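Local coordinates for protein formimidoylglutamase (Bacillus subtilis, PDB 3M1R) that catalyses the manganese-dependent hydrolysis of N-formimidoyl-L-glutamate to L-glutamate and formamide in the breakdown of histidine, at residues D157-E162 and Q198-Y203; F152-D157 and G190-S195; A73-L78 and A312-K317; T23-L28 and H81-L86. All blocks are in the same frame, centred on the assembly; numbering follows the deposited sequence.

Interaction 1: D157-E162 and Q198-Y203. With CA (calcium ion), chain B.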
loop_
_atom_site.group_PDB
_atom_site.type_symbol
_atom_site.label_atom_id
_atom_site.label_comp_id
_atom_site.label_asym_id
_atom_site.label_seq_id
_atom_site.Cartn_x
_atom_site.Cartn_y
_atom_site.Cartn_z
ATOM N N ASP D 157 30.160 2.997 -10.339
ATOM C CA ASP D 157 30.116 4.243 -9.571
ATOM C C ASP D 157 31.286 5.160 -9.831
ATOM O O ASP D 157 31.840 5.739 -8.896
ATOM C CB ASP D 157 30.044 3.985 -8.075
ATOM C CG ASP D 157 28.643 3.720 -7.605
ATOM O OD1 ASP D 157 27.724 3.657 -8.458
ATOM O OD2 ASP D 157 28.457 3.590 -6.376
ATOM N N VAL D 158 31.646 5.294 -11.100
ATOM C CA VAL D 158 32.676 6.223 -11.504
ATOM C C VAL D 158 32.104 7.326 -12.406
ATOM O O VAL D 158 32.776 7.785 -13.340
ATOM C CB VAL D 158 33.814 5.479 -12.230
ATOM C CG1 VAL D 158 34.610 4.607 -11.233
ATOM C CG2 VAL D 158 33.256 4.644 -13.378
ATOM N N ARG D 159 30.871 7.751 -12.120
ATOM C CA ARG D 159 30.186 8.759 -12.938
ATOM C C ARG D 159 30.922 10.095 -12.982
ATOM O O ARG D 159 31.552 10.489 -12.000
ATOM C CB ARG D 159 28.755 8.999 -12.434
ATOM C CG ARG D 159 27.692 8.128 -13.082
ATOM C CD ARG D 159 26.303 8.494 -12.569
ATOM N NE ARG D 159 25.269 7.590 -13.070
ATOM C CZ ARG D 159 24.449 7.868 -14.081
ATOM N NH1 ARG D 159 23.541 6.979 -14.463
ATOM N NH2 ARG D 159 24.530 9.033 -14.709
ATOM N N ASN D 160 30.828 10.799 -14.113
ATOM C CA ASN D 160 31.439 12.125 -14.219
ATOM C C ASN D 160 30.780 13.084 -13.231
ATOM O O ASN D 160 29.595 12.948 -12.925
ATOM C CB ASN D 160 31.369 12.667 -15.655
ATOM C CG ASN D 160 29.960 13.100 -16.057
ATOM O OD1 ASN D 160 29.457 14.134 -15.605
ATOM N ND2 ASN D 160 29.321 12.312 -16.918
ATOM N N THR D 161 31.545 14.057 -12.741
ATOM C CA THR D 161 31.111 14.879 -11.605
ATOM C C THR D 161 30.366 16.196 -11.939
ATOM O O THR D 161 29.704 16.774 -11.072
ATOM C CB THR D 161 32.311 15.179 -10.654
ATOM O OG1 THR D 161 31.838 15.682 -9.395
ATOM C CG2 THR D 161 33.274 16.177 -11.295
ATOM N N GLU D 162 30.457 16.659 -13.184
ATOM C CA GLU D 162 29.987 18.004 -13.525
ATOM C C GLU D 162 28.491 18.092 -13.840
ATOM O O GLU D 162 27.865 19.143 -13.667
ATOM C CB GLU D 162 30.796 18.576 -14.695
ATOM C CG GLU D 162 32.282 18.237 -14.666
ATOM C CD GLU D 162 32.591 16.936 -15.382
ATOM O OE1 GLU D 162 32.184 16.801 -16.558
ATOM O OE2 GLU D 162 33.237 16.054 -14.771
ATOM N N GLN D 198 29.443 2.010 -21.262
ATOM C CA GLN D 198 30.686 1.646 -21.932
ATOM C C GLN D 198 31.843 2.518 -21.460
ATOM O O GLN D 198 32.937 2.023 -21.185
ATOM C CB GLN D 198 30.520 1.776 -23.445
ATOM C CG GLN D 198 31.724 1.303 -24.251
ATOM C CD GLN D 198 31.385 1.096 -25.721
ATOM O OE1 GLN D 198 30.648 1.886 -26.319
ATOM N NE2 GLN D 198 31.918 0.030 -26.306
ATOM N N ALA D 199 31.581 3.819 -21.372
ATOM C CA ALA D 199 32.576 4.798 -20.958
ATOM C C ALA D 199 33.085 4.536 -19.547
ATOM O O ALA D 199 34.285 4.585 -19.284
ATOM C CB ALA D 199 31.992 6.204 -21.054
ATOM N N TYR D 200 32.160 4.269 -18.640
ATOM C CA TYR D 200 32.504 4.106 -17.245
ATOM C C TYR D 200 33.254 2.809 -16.995
ATOM O O TYR D 200 34.143 2.758 -16.147
ATOM C CB TYR D 200 31.255 4.210 -16.380
ATOM C CG TYR D 200 30.660 5.602 -16.409
ATOM C CD1 TYR D 200 31.438 6.698 -16.761
ATOM C CD2 TYR D 200 29.329 5.824 -16.073
ATOM C CE1 TYR D 200 30.910 7.969 -16.783
ATOM C CE2 TYR D 200 28.789 7.101 -16.093
ATOM C CZ TYR D 200 29.585 8.165 -16.450
ATOM O OH TYR D 200 29.062 9.434 -16.469
ATOM N N GLU D 201 32.902 1.769 -17.742
ATOM C CA GLU D 201 33.650 0.521 -17.689
ATOM C C GLU D 201 35.058 0.787 -18.180
ATOM O O GLU D 201 36.028 0.317 -17.588
ATOM C CB GLU D 201 32.985 -0.546 -18.557
ATOM C CG GLU D 201 33.687 -1.883 -18.565
ATOM C CD GLU D 201 33.202 -2.775 -19.693
ATOM O OE1 GLU D 201 32.462 -3.740 -19.424
ATOM O OE2 GLU D 201 33.553 -2.508 -20.861
ATOM N N ALA D 202 35.175 1.555 -19.263
ATOM C CA ALA D 202 36.494 1.905 -19.776
ATOM C C ALA D 202 37.291 2.680 -18.731
ATOM O O ALA D 202 38.490 2.466 -18.569
ATOM C CB ALA D 202 36.384 2.718 -21.079
ATOM N N TYR D 203 36.626 3.584 -18.023
ATOM C CA TYR D 203 37.321 4.424 -17.060
ATOM C C TYR D 203 37.879 3.611 -15.895
ATOM O O TYR D 203 38.932 3.940 -15.356
ATOM C CB TYR D 203 36.404 5.524 -16.531
ATOM C CG TYR D 203 37.005 6.257 -15.356
ATOM C CD1 TYR D 203 37.650 7.477 -15.528
ATOM C CD2 TYR D 203 36.946 5.718 -14.074
ATOM C CE1 TYR D 203 38.210 8.148 -14.449
ATOM C CE2 TYR D 203 37.506 6.375 -12.993
ATOM C CZ TYR D 203 38.134 7.590 -13.186
ATOM O OH TYR D 203 38.684 8.249 -12.110
HETATM CA CA CA B . 26.472 2.169 -6.655
#
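Tyr200 serves here as both a platform and an acceptor: the backbone of Arg159 runs over one face of its ring, while its hydroxyl takes the N-H of the very next residue. That bond, Asn160 N to Tyr200 OH, spans 3.2 Å and is nearly straight at 173°. Arg159 CA lies 3.6 Å from Tyr200 CZ, over the rim of the face, in a CH-pi contact. Alongside it Arg159 CG reaches Tyr200 CE2 at 3.4 Å. Val158 wedges in nearer the helix: with CG1 opposite its carbonyl carbon (chi1 -70°), CG2 turns to Tyr200 CB at 3.6 Å, and its CB lies against Tyr203 CD2, also at 3.6 Å. In this arginase-family fold the contact fastens the loop that leaves the metal site to the start of helix 198-206, beyond helix 171-178 in the chain. Asp157 chelates one of the subunit's two calcium ions through both carboxylate oxygens, with OD2 2.5 Å from the metal; Asn130, Asp153 and Asp245 complete the protein ligands. The far ends belong to the subunit interface, where Asp19 of a neighbouring subunit hydrogen-bonds Tyr200 OH and makes a salt bridge with Arg159, and Asp21 of that subunit accepts from Asn160 ND2.

Interaction 2: F152-D157 and G190-S195. With CA (calcium ion), chain C; CA (calcium ion), chain B.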
loop_
_atom_site.group_PDB
_atom_site.type_symbol
_atom_site.label_atom_id
_atom_site.label_comp_id
_atom_site.label_asym_id
_atom_site.label_seq_id
_atom_site.Cartn_x
_atom_site.Cartn_y
_atom_site.Cartn_z
ATOM N N PHE D 152 30.998 -3.977 -2.925
ATOM C CA PHE D 152 29.912 -4.815 -3.424
ATOM C C PHE D 152 28.935 -3.910 -4.174
ATOM O O PHE D 152 28.362 -2.981 -3.593
ATOM C CB PHE D 152 29.200 -5.540 -2.283
ATOM C CG PHE D 152 29.999 -6.671 -1.689
ATOM C CD1 PHE D 152 29.926 -7.945 -2.225
ATOM C CD2 PHE D 152 30.815 -6.457 -0.600
ATOM C CE1 PHE D 152 30.653 -8.973 -1.679
ATOM C CE2 PHE D 152 31.561 -7.486 -0.054
ATOM C CZ PHE D 152 31.473 -8.742 -0.586
ATOM N N ASP D 153 28.764 -4.164 -5.464
ATOM C CA ASP D 153 28.006 -3.247 -6.303
ATOM C C ASP D 153 27.623 -3.834 -7.653
ATOM O O ASP D 153 28.419 -4.549 -8.281
ATOM C CB ASP D 153 28.816 -1.952 -6.524
ATOM C CG ASP D 153 27.930 -0.737 -6.583
ATOM O OD1 ASP D 153 26.896 -0.854 -7.251
ATOM O OD2 ASP D 153 28.245 0.306 -5.969
ATOM N N ALA D 154 26.398 -3.534 -8.098
ATOM C CA ALA D 154 26.020 -3.790 -9.482
ATOM C C ALA D 154 26.686 -2.776 -10.412
ATOM O O ALA D 154 26.785 -3.027 -11.604
ATOM C CB ALA D 154 24.465 -3.717 -9.668
ATOM N N HIS D 155 27.103 -1.625 -9.874
ATOM C CA HIS D 155 27.578 -0.506 -10.701
ATOM C C HIS D 155 28.986 -0.067 -10.350
ATOM O O HIS D 155 29.389 -0.147 -9.193
ATOM C CB HIS D 155 26.679 0.721 -10.540
ATOM C CG HIS D 155 25.222 0.403 -10.495
ATOM N ND1 HIS D 155 24.595 -0.025 -9.342
ATOM C CD2 HIS D 155 24.273 0.424 -11.452
ATOM C CE1 HIS D 155 23.316 -0.222 -9.586
ATOM N NE2 HIS D 155 23.090 0.030 -10.860
ATOM N N HIS D 156 29.701 0.460 -11.347
ATOM C CA HIS D 156 31.081 0.919 -11.171
ATOM C C HIS D 156 31.159 2.123 -10.245
ATOM O O HIS D 156 32.100 2.247 -9.454
ATOM C CB HIS D 156 31.718 1.271 -12.520
ATOM C CG HIS D 156 31.944 0.086 -13.411
ATOM N ND1 HIS D 156 32.791 -0.947 -13.074
ATOM C CD2 HIS D 156 31.438 -0.226 -14.628
ATOM C CE1 HIS D 156 32.791 -1.850 -14.039
ATOM N NE2 HIS D 156 31.978 -1.433 -14.997
ATOM N N ASP D 157 30.160 2.997 -10.339
ATOM C CA ASP D 157 30.116 4.243 -9.571
ATOM C C ASP D 157 31.286 5.160 -9.831
ATOM O O ASP D 157 31.840 5.739 -8.896
ATOM C CB ASP D 157 30.044 3.985 -8.075
ATOM C CG ASP D 157 28.643 3.720 -7.605
ATOM O OD1 ASP D 157 27.724 3.657 -8.458
ATOM O OD2 ASP D 157 28.457 3.590 -6.376
ATOM N N GLY D 190 30.295 -8.001 -8.156
ATOM C CA GLY D 190 28.884 -8.043 -8.518
ATOM C C GLY D 190 28.475 -7.152 -9.670
ATOM O O GLY D 190 27.271 -6.967 -9.909
ATOM N N ILE D 191 29.460 -6.600 -10.392
ATOM C CA ILE D 191 29.166 -5.679 -11.507
ATOM C C ILE D 191 28.226 -6.386 -12.482
ATOM O O ILE D 191 28.513 -7.481 -12.957
ATOM C CB ILE D 191 30.449 -5.212 -12.238
ATOM C CG1 ILE D 191 31.350 -4.388 -11.300
ATOM C CG2 ILE D 191 30.097 -4.419 -13.470
ATOM C CD1 ILE D 191 30.646 -3.191 -10.669
ATOM N N ARG D 192 27.092 -5.770 -12.775
ATOM C CA ARG D 192 25.992 -6.510 -13.378
ATOM C C ARG D 192 25.766 -6.120 -14.834
ATOM O O ARG D 192 25.822 -4.948 -15.179
ATOM C CB ARG D 192 24.714 -6.310 -12.544
ATOM C CG ARG D 192 23.614 -7.324 -12.829
ATOM C CD ARG D 192 22.322 -6.907 -12.147
ATOM N NE ARG D 192 22.464 -6.923 -10.689
ATOM C CZ ARG D 192 21.492 -6.596 -9.844
ATOM N NH1 ARG D 192 20.303 -6.225 -10.313
ATOM N NH2 ARG D 192 21.700 -6.647 -8.530
ATOM N N GLU D 193 25.544 -7.126 -15.678
ATOM C CA GLU D 193 25.192 -6.932 -17.084
ATOM C C GLU D 193 23.970 -6.009 -17.244
ATOM O O GLU D 193 22.927 -6.242 -16.644
ATOM C CB GLU D 193 24.909 -8.295 -17.721
ATOM C CG GLU D 193 24.442 -8.260 -19.161
ATOM C CD GLU D 193 25.589 -8.197 -20.152
ATOM O OE1 GLU D 193 26.568 -7.464 -19.881
ATOM O OE2 GLU D 193 25.514 -8.876 -21.204
ATOM N N PHE D 194 24.126 -4.958 -18.048
ATOM C CA PHE D 194 23.087 -3.950 -18.314
ATOM C C PHE D 194 22.871 -2.944 -17.187
ATOM O O PHE D 194 21.919 -2.174 -17.234
ATOM C CB PHE D 194 21.738 -4.567 -18.738
ATOM C CG PHE D 194 21.782 -5.241 -20.070
ATOM C CD1 PHE D 194 21.542 -6.597 -20.181
ATOM C CD2 PHE D 194 22.108 -4.525 -21.209
ATOM C CE1 PHE D 194 21.610 -7.222 -21.405
ATOM C CE2 PHE D 194 22.183 -5.146 -22.431
ATOM C CZ PHE D 194 21.933 -6.496 -22.536
ATOM N N SER D 195 23.761 -2.932 -16.198
ATOM C CA SER D 195 23.734 -1.906 -15.153
ATOM C C SER D 195 24.770 -0.782 -15.345
ATOM O O SER D 195 24.865 0.124 -14.512
ATOM C CB SER D 195 23.928 -2.555 -13.769
ATOM O OG SER D 195 22.898 -3.497 -13.512
HETATM CA CA CA C . 24.859 0.325 -7.018
HETATM CA CA CA B . 26.472 2.169 -6.655
#
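Ile191 starts off pointing away from the metal-binding loop, yet two torsions near -60° (chi1 -64°, chi2 -55°) fold its end back, bringing CD1 to 3.5 Å from Asp153 O and 3.6 Å from His155 C. The other branch, CG2, approaches the imidazole of His156 obliquely, 3.8 Å from CE1; Gln188 holds ND1 of that ring. Shortening Ile191 to an alanine is likely to open a gap beneath the 153-155 backbone and to deprive the His156 ring of one of its apolar neighbours. The main chains are joined by Arg192 N to Ala154 O, a hydrogen bond of 3.0 Å, where the end of strand 186-191 passes into the type II turn 192-195. The Ala154 methyl rests over one face of the Arg192 guanidinium, and Ser195 O lies at the edge of the His155 ring, 3.1 Å from CD2. The loop carries the Asp-Ala-His-X-Asp metal-binding signature of the arginase family, with His156 at the variable place: Asp153 OD1 and His155 ND1 bind the same calcium ion, each at 2.4 Å, and Asp153 OD2 and Asp157 bind the other. Asp153 OD1 also accepts from His155 N, closing an Asx turn. One carboxylate thus bridges two cations and fixes the backbone of the next ligand; the metal on OD1, manganese in the working enzyme, would probably polarise the oxygen it shares with that N-H.

Interaction 3: A73-L78 and A312-K317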
loop_
_atom_site.group_PDB
_atom_site.type_symbol
_atom_site.label_atom_id
_atom_site.label_comp_id
_atom_site.label_asym_id
_atom_site.label_seq_id
_atom_site.Cartn_x
_atom_site.Cartn_y
_atom_site.Cartn_z
ATOM N N ALA D 73 21.461 -11.353 19.416
ATOM C CA ALA D 73 22.917 -11.218 19.362
ATOM C C ALA D 73 23.637 -12.568 19.340
ATOM O O ALA D 73 24.865 -12.632 19.201
ATOM C CB ALA D 73 23.395 -10.409 20.567
ATOM N N TYR D 74 22.886 -13.652 19.496
ATOM C CA TYR D 74 23.517 -14.961 19.661
ATOM C C TYR D 74 23.776 -15.672 18.334
ATOM O O TYR D 74 22.875 -15.812 17.498
ATOM C CB TYR D 74 22.688 -15.851 20.588
ATOM C CG TYR D 74 23.254 -17.245 20.725
ATOM C CD1 TYR D 74 24.379 -17.485 21.515
ATOM C CD2 TYR D 74 22.692 -18.316 20.048
ATOM C CE1 TYR D 74 24.913 -18.744 21.628
ATOM C CE2 TYR D 74 23.224 -19.591 20.168
ATOM C CZ TYR D 74 24.333 -19.797 20.967
ATOM O OH TYR D 74 24.877 -21.056 21.100
ATOM N N SER D 75 25.020 -16.100 18.145
ATOM C CA SER D 75 25.404 -16.947 17.019
ATOM C C SER D 75 25.528 -18.400 17.467
ATOM O O SER D 75 26.251 -18.709 18.414
ATOM C CB SER D 75 26.739 -16.492 16.445
ATOM O OG SER D 75 27.213 -17.413 15.482
ATOM N N ALA D 76 24.827 -19.290 16.783
ATOM C CA ALA D 76 24.867 -20.701 17.126
ATOM C C ALA D 76 26.163 -21.298 16.607
ATOM O O ALA D 76 26.618 -22.327 17.099
ATOM C CB ALA D 76 23.665 -21.433 16.537
ATOM N N GLU D 77 26.758 -20.640 15.617
ATOM C CA GLU D 77 28.010 -21.116 15.034
ATOM C C GLU D 77 29.230 -20.643 15.842
ATOM O O GLU D 77 30.342 -21.114 15.638
ATOM C CB GLU D 77 28.116 -20.673 13.572
ATOM C CG GLU D 77 29.286 -21.272 12.796
ATOM C CD GLU D 77 29.341 -20.777 11.351
ATOM O OE1 GLU D 77 30.452 -20.470 10.865
ATOM O OE2 GLU D 77 28.272 -20.683 10.706
ATOM N N LEU D 78 29.003 -19.715 16.764
ATOM C CA LEU D 78 30.053 -19.202 17.626
ATOM C C LEU D 78 29.843 -19.741 19.027
ATOM O O LEU D 78 30.760 -19.768 19.838
ATOM C CB LEU D 78 29.990 -17.675 17.678
ATOM C CG LEU D 78 31.006 -16.808 16.928
ATOM C CD1 LEU D 78 31.221 -17.274 15.503
ATOM C CD2 LEU D 78 30.538 -15.366 16.972
ATOM N N ALA D 312 29.241 -9.416 9.768
ATOM C CA ALA D 312 30.519 -8.743 9.869
ATOM C C ALA D 312 31.040 -8.822 11.299
ATOM O O ALA D 312 32.212 -9.109 11.523
ATOM C CB ALA D 312 30.409 -7.283 9.406
ATOM N N LEU D 313 30.174 -8.549 12.266
ATOM C CA LEU D 313 30.555 -8.625 13.678
ATOM C C LEU D 313 31.037 -10.034 13.985
ATOM O O LEU D 313 32.041 -10.229 14.664
ATOM C CB LEU D 313 29.360 -8.320 14.566
ATOM C CG LEU D 313 29.182 -7.030 15.376
ATOM C CD1 LEU D 313 30.295 -6.005 15.249
ATOM C CD2 LEU D 313 27.828 -6.434 15.051
ATOM N N LYS D 314 30.306 -11.010 13.468
ATOM C CA LYS D 314 30.648 -12.412 13.633
ATOM C C LYS D 314 32.068 -12.660 13.127
ATOM O O LYS D 314 32.875 -13.297 13.803
ATOM C CB LYS D 314 29.652 -13.269 12.852
ATOM C CG LYS D 314 29.824 -14.769 13.025
ATOM C CD LYS D 314 28.750 -15.500 12.233
ATOM C CE LYS D 314 29.083 -16.964 12.053
ATOM N NZ LYS D 314 28.081 -17.648 11.202
ATOM N N GLY D 315 32.361 -12.151 11.931
ATOM C CA GLY D 315 33.667 -12.325 11.320
ATOM C C GLY D 315 34.739 -11.680 12.164
ATOM O O GLY D 315 35.801 -12.256 12.365
HETATM N N MSE D 316 34.462 -10.489 12.680
HETATM C CA MSE D 316 35.432 -9.823 13.540
HETATM C C MSE D 316 35.688 -10.613 14.833
HETATM O O MSE D 316 36.838 -10.776 15.243
HETATM C CB MSE D 316 35.014 -8.383 13.838
HETATM C CG MSE D 316 34.917 -7.514 12.578
HETATM SE SE MSE D 316 34.026 -5.822 12.907
HETATM C CE MSE D 316 35.495 -4.938 13.843
ATOM N N LYS D 317 34.622 -11.115 15.455
ATOM C CA LYS D 317 34.754 -11.906 16.674
ATOM C C LYS D 317 35.578 -13.170 16.416
ATOM O O LYS D 317 36.264 -13.668 17.297
ATOM C CB LYS D 317 33.379 -12.258 17.266
ATOM C CG LYS D 317 33.445 -13.093 18.545
ATOM C CD LYS D 317 32.689 -12.469 19.719
ATOM C CE LYS D 317 32.973 -13.241 21.020
ATOM N NZ LYS D 317 32.104 -12.857 22.180
#
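Leu78 and Lys314 form the close apolar part of this contact: Leu78 CD1 lies 3.8 Å from Lys314 CG, and its other methyl, CD2, spreads to Lys317 CG at 4.0 Å. Lysine methylenes thus take the place of an apolar side chain on the face that helix 300-318 turns to the loop around strand 74-75. Lys314 stretches out fully, starting with CG opposite the backbone N (chi1 -175°), and this length carries its ammonium past Ser75, whose OG lies 3.9 Å from CE, as far as Glu77. Packing gives way there to Glu77, the exposed residue of the contact. The Glu77 chain crosses the lysine at about a right angle, and its OE2 meets Lys314 NZ at 3.1 Å in a salt bridge whose hydrogen bond is weak. Lys317, by contrast, is bent at its second torsion, and its amino group turns to Glu80 and to the carbonyl of His81. The stronger partner of Lys314 comes from a neighbouring subunit: Glu193 of that chain makes a salt bridge with the ammonium and also accepts hydrogen bonds from Ser75 OG and Ala76 N. With Lys275 NZ close by as a like charge, the two carboxylates probably offset the positive charge gathered here; an ion-pair network is thereby built into the interface, with Glu77 as its partner from within the chain.

Interaction 4: T23-L28 and H81-L86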
loop_
_atom_site.group_PDB
_atom_site.type_symbol
_atom_site.label_atom_id
_atom_site.label_comp_id
_atom_site.label_asym_id
_atom_site.label_seq_id
_atom_site.Cartn_x
_atom_site.Cartn_y
_atom_site.Cartn_z
ATOM N N THR D 23 18.984 -12.476 24.733
ATOM C CA THR D 23 19.849 -11.320 24.574
ATOM C C THR D 23 19.797 -10.862 23.131
ATOM O O THR D 23 20.319 -11.542 22.248
ATOM C CB THR D 23 21.309 -11.603 24.902
ATOM O OG1 THR D 23 21.432 -11.950 26.287
ATOM C CG2 THR D 23 22.127 -10.344 24.623
ATOM N N LYS D 24 19.173 -9.706 22.912
ATOM C CA LYS D 24 19.060 -9.107 21.592
ATOM C C LYS D 24 20.047 -7.962 21.498
ATOM O O LYS D 24 20.580 -7.527 22.519
ATOM C CB LYS D 24 17.631 -8.609 21.368
ATOM C CG LYS D 24 16.618 -9.739 21.398
ATOM C CD LYS D 24 15.221 -9.259 21.095
ATOM C CE LYS D 24 14.776 -8.192 22.094
ATOM N NZ LYS D 24 13.456 -7.576 21.721
HETATM N N MSE D 25 20.295 -7.472 20.283
HETATM C CA MSE D 25 21.266 -6.408 20.111
HETATM C C MSE D 25 20.870 -5.193 20.944
HETATM O O MSE D 25 21.724 -4.448 21.426
HETATM C CB MSE D 25 21.427 -6.049 18.628
HETATM C CG MSE D 25 22.177 -7.110 17.834
HETATM SE SE MSE D 25 24.023 -7.418 18.482
HETATM C CE MSE D 25 24.825 -5.752 17.831
ATOM N N SER D 26 19.569 -5.000 21.125
ATOM C CA SER D 26 19.094 -3.884 21.941
ATOM C C SER D 26 19.627 -3.927 23.375
ATOM O O SER D 26 19.701 -2.900 24.036
ATOM C CB SER D 26 17.581 -3.862 21.983
ATOM O OG SER D 26 17.090 -5.166 22.190
ATOM N N ASP D 27 19.982 -5.115 23.854
ATOM C CA ASP D 27 20.485 -5.258 25.215
ATOM C C ASP D 27 21.966 -4.913 25.266
ATOM O O ASP D 27 22.529 -4.775 26.344
ATOM C CB ASP D 27 20.255 -6.685 25.729
ATOM C CG ASP D 27 18.785 -7.080 25.713
ATOM O OD1 ASP D 27 17.945 -6.283 26.182
ATOM O OD2 ASP D 27 18.470 -8.188 25.235
ATOM N N LEU D 28 22.594 -4.767 24.101
ATOM C CA LEU D 28 24.055 -4.614 24.038
ATOM C C LEU D 28 24.523 -3.303 23.409
ATOM O O LEU D 28 25.708 -3.002 23.400
ATOM C CB LEU D 28 24.671 -5.778 23.269
ATOM C CG LEU D 28 24.551 -7.157 23.892
ATOM C CD1 LEU D 28 24.795 -8.197 22.854
ATOM C CD2 LEU D 28 25.573 -7.283 25.012
ATOM N N HIS D 81 27.539 -14.676 21.942
ATOM C CA HIS D 81 27.111 -13.422 21.351
ATOM C C HIS D 81 28.212 -12.810 20.480
ATOM O O HIS D 81 29.408 -13.022 20.731
ATOM C CB HIS D 81 26.656 -12.477 22.451
ATOM C CG HIS D 81 25.603 -13.069 23.332
ATOM N ND1 HIS D 81 25.480 -12.754 24.666
ATOM C CD2 HIS D 81 24.634 -13.977 23.067
ATOM C CE1 HIS D 81 24.473 -13.434 25.183
ATOM N NE2 HIS D 81 23.943 -14.185 24.235
ATOM N N VAL D 82 27.812 -12.069 19.447
ATOM C CA VAL D 82 28.781 -11.472 18.524
ATOM C C VAL D 82 29.391 -10.206 19.095
ATOM O O VAL D 82 30.406 -9.730 18.603
ATOM C CB VAL D 82 28.167 -11.133 17.149
ATOM C CG1 VAL D 82 27.806 -12.401 16.386
ATOM C CG2 VAL D 82 26.970 -10.195 17.311
ATOM N N VAL D 83 28.749 -9.646 20.115
ATOM C CA VAL D 83 29.335 -8.555 20.877
ATOM C C VAL D 83 29.653 -9.085 22.269
ATOM O O VAL D 83 28.758 -9.525 22.995
ATOM C CB VAL D 83 28.377 -7.366 20.978
ATOM C CG1 VAL D 83 28.886 -6.354 21.983
ATOM C CG2 VAL D 83 28.212 -6.722 19.622
ATOM N N SER D 84 30.927 -9.066 22.642
ATOM C CA SER D 84 31.328 -9.593 23.945
ATOM C C SER D 84 30.968 -8.638 25.080
ATOM O O SER D 84 30.398 -9.049 26.088
ATOM C CB SER D 84 32.820 -9.932 23.960
ATOM O OG SER D 84 33.573 -8.939 23.289
ATOM N N GLU D 85 31.288 -7.361 24.905
ATOM C CA GLU D 85 31.008 -6.359 25.929
ATOM C C GLU D 85 29.759 -5.539 25.605
ATOM O O GLU D 85 28.649 -5.895 25.998
ATOM C CB GLU D 85 32.220 -5.441 26.131
ATOM C CG GLU D 85 32.967 -5.075 24.847
ATOM C CD GLU D 85 34.338 -5.731 24.759
ATOM O OE1 GLU D 85 35.127 -5.358 23.862
ATOM O OE2 GLU D 85 34.623 -6.618 25.594
ATOM N N LEU D 86 29.949 -4.428 24.905
ATOM C CA LEU D 86 28.835 -3.632 24.432
ATOM C C LEU D 86 29.249 -2.969 23.136
ATOM O O LEU D 86 30.438 -2.899 22.819
ATOM C CB LEU D 86 28.419 -2.587 25.467
ATOM C CG LEU D 86 29.449 -1.546 25.902
ATOM C CD1 LEU D 86 29.790 -0.623 24.764
ATOM C CD2 LEU D 86 28.953 -0.737 27.104
#
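Thr23 places its methyl over one face of the His81 imidazole, CG2 standing 4.2 Å from the ring centroid and 21° off the normal, a CH-pi contact set toward the rim. The ring gets there because CG of His81 lies beside its own backbone N, opposite the carbonyl carbon (chi1 -55°). The two side chains cross at about a right angle, with Thr23 OG1 3.6 Å from His81 CE1. With an alanine at His81 the Thr23 side chain would lose the ring it packs on and would probably be freer to turn beside a gap at the subunit boundary, where Gln198 of a neighbouring chain also packs on this histidine. Selenomethionine Met25 curls instead of extending, bent at its second and third torsions, which brings its SE to 4.2 Å from Val82 CG2 and its CE to 4.0 Å from Val83 CG2. Leu28 divides its two methyls: CD1 slides past Val83 and stands 4.1 Å from its CB, whereas CD2 touches the backbone, 3.5 Å from Glu85 O. Beyond it the two backbones draw close, Leu28 O lying 3.4 Å from Leu86 CA. No hydrogen bond joins the two segments, and the contact is held by packing. They are the lead-ins to strands 29-31 and 87-93, neighbours in parallel at one edge of the central sheet of this alpha/beta arginase fold.

How the interactions relate
The four contacts form two pairs on the fold. Interactions 1 and 2, centres 12 Å apart, share Asp157 and a calcium ion, and both build on the loop after strand 147-152. Interactions 3 and 4, 10 Å apart, meet through probable backbone hydrogen bonds from Ala73 to Thr23 and Val82. Interactions 1 and 4 lie about 42 Å apart between centres, on opposite sides of the chain's centre. Along the chain interaction 4 closes before 1 and 2 open, and the long loop closed by interaction 3, which crosses interaction 4, contains both. Across the subunit boundary the two sides meet: Glu193 and Phe194 of one chain dock on interaction 3 of its neighbour.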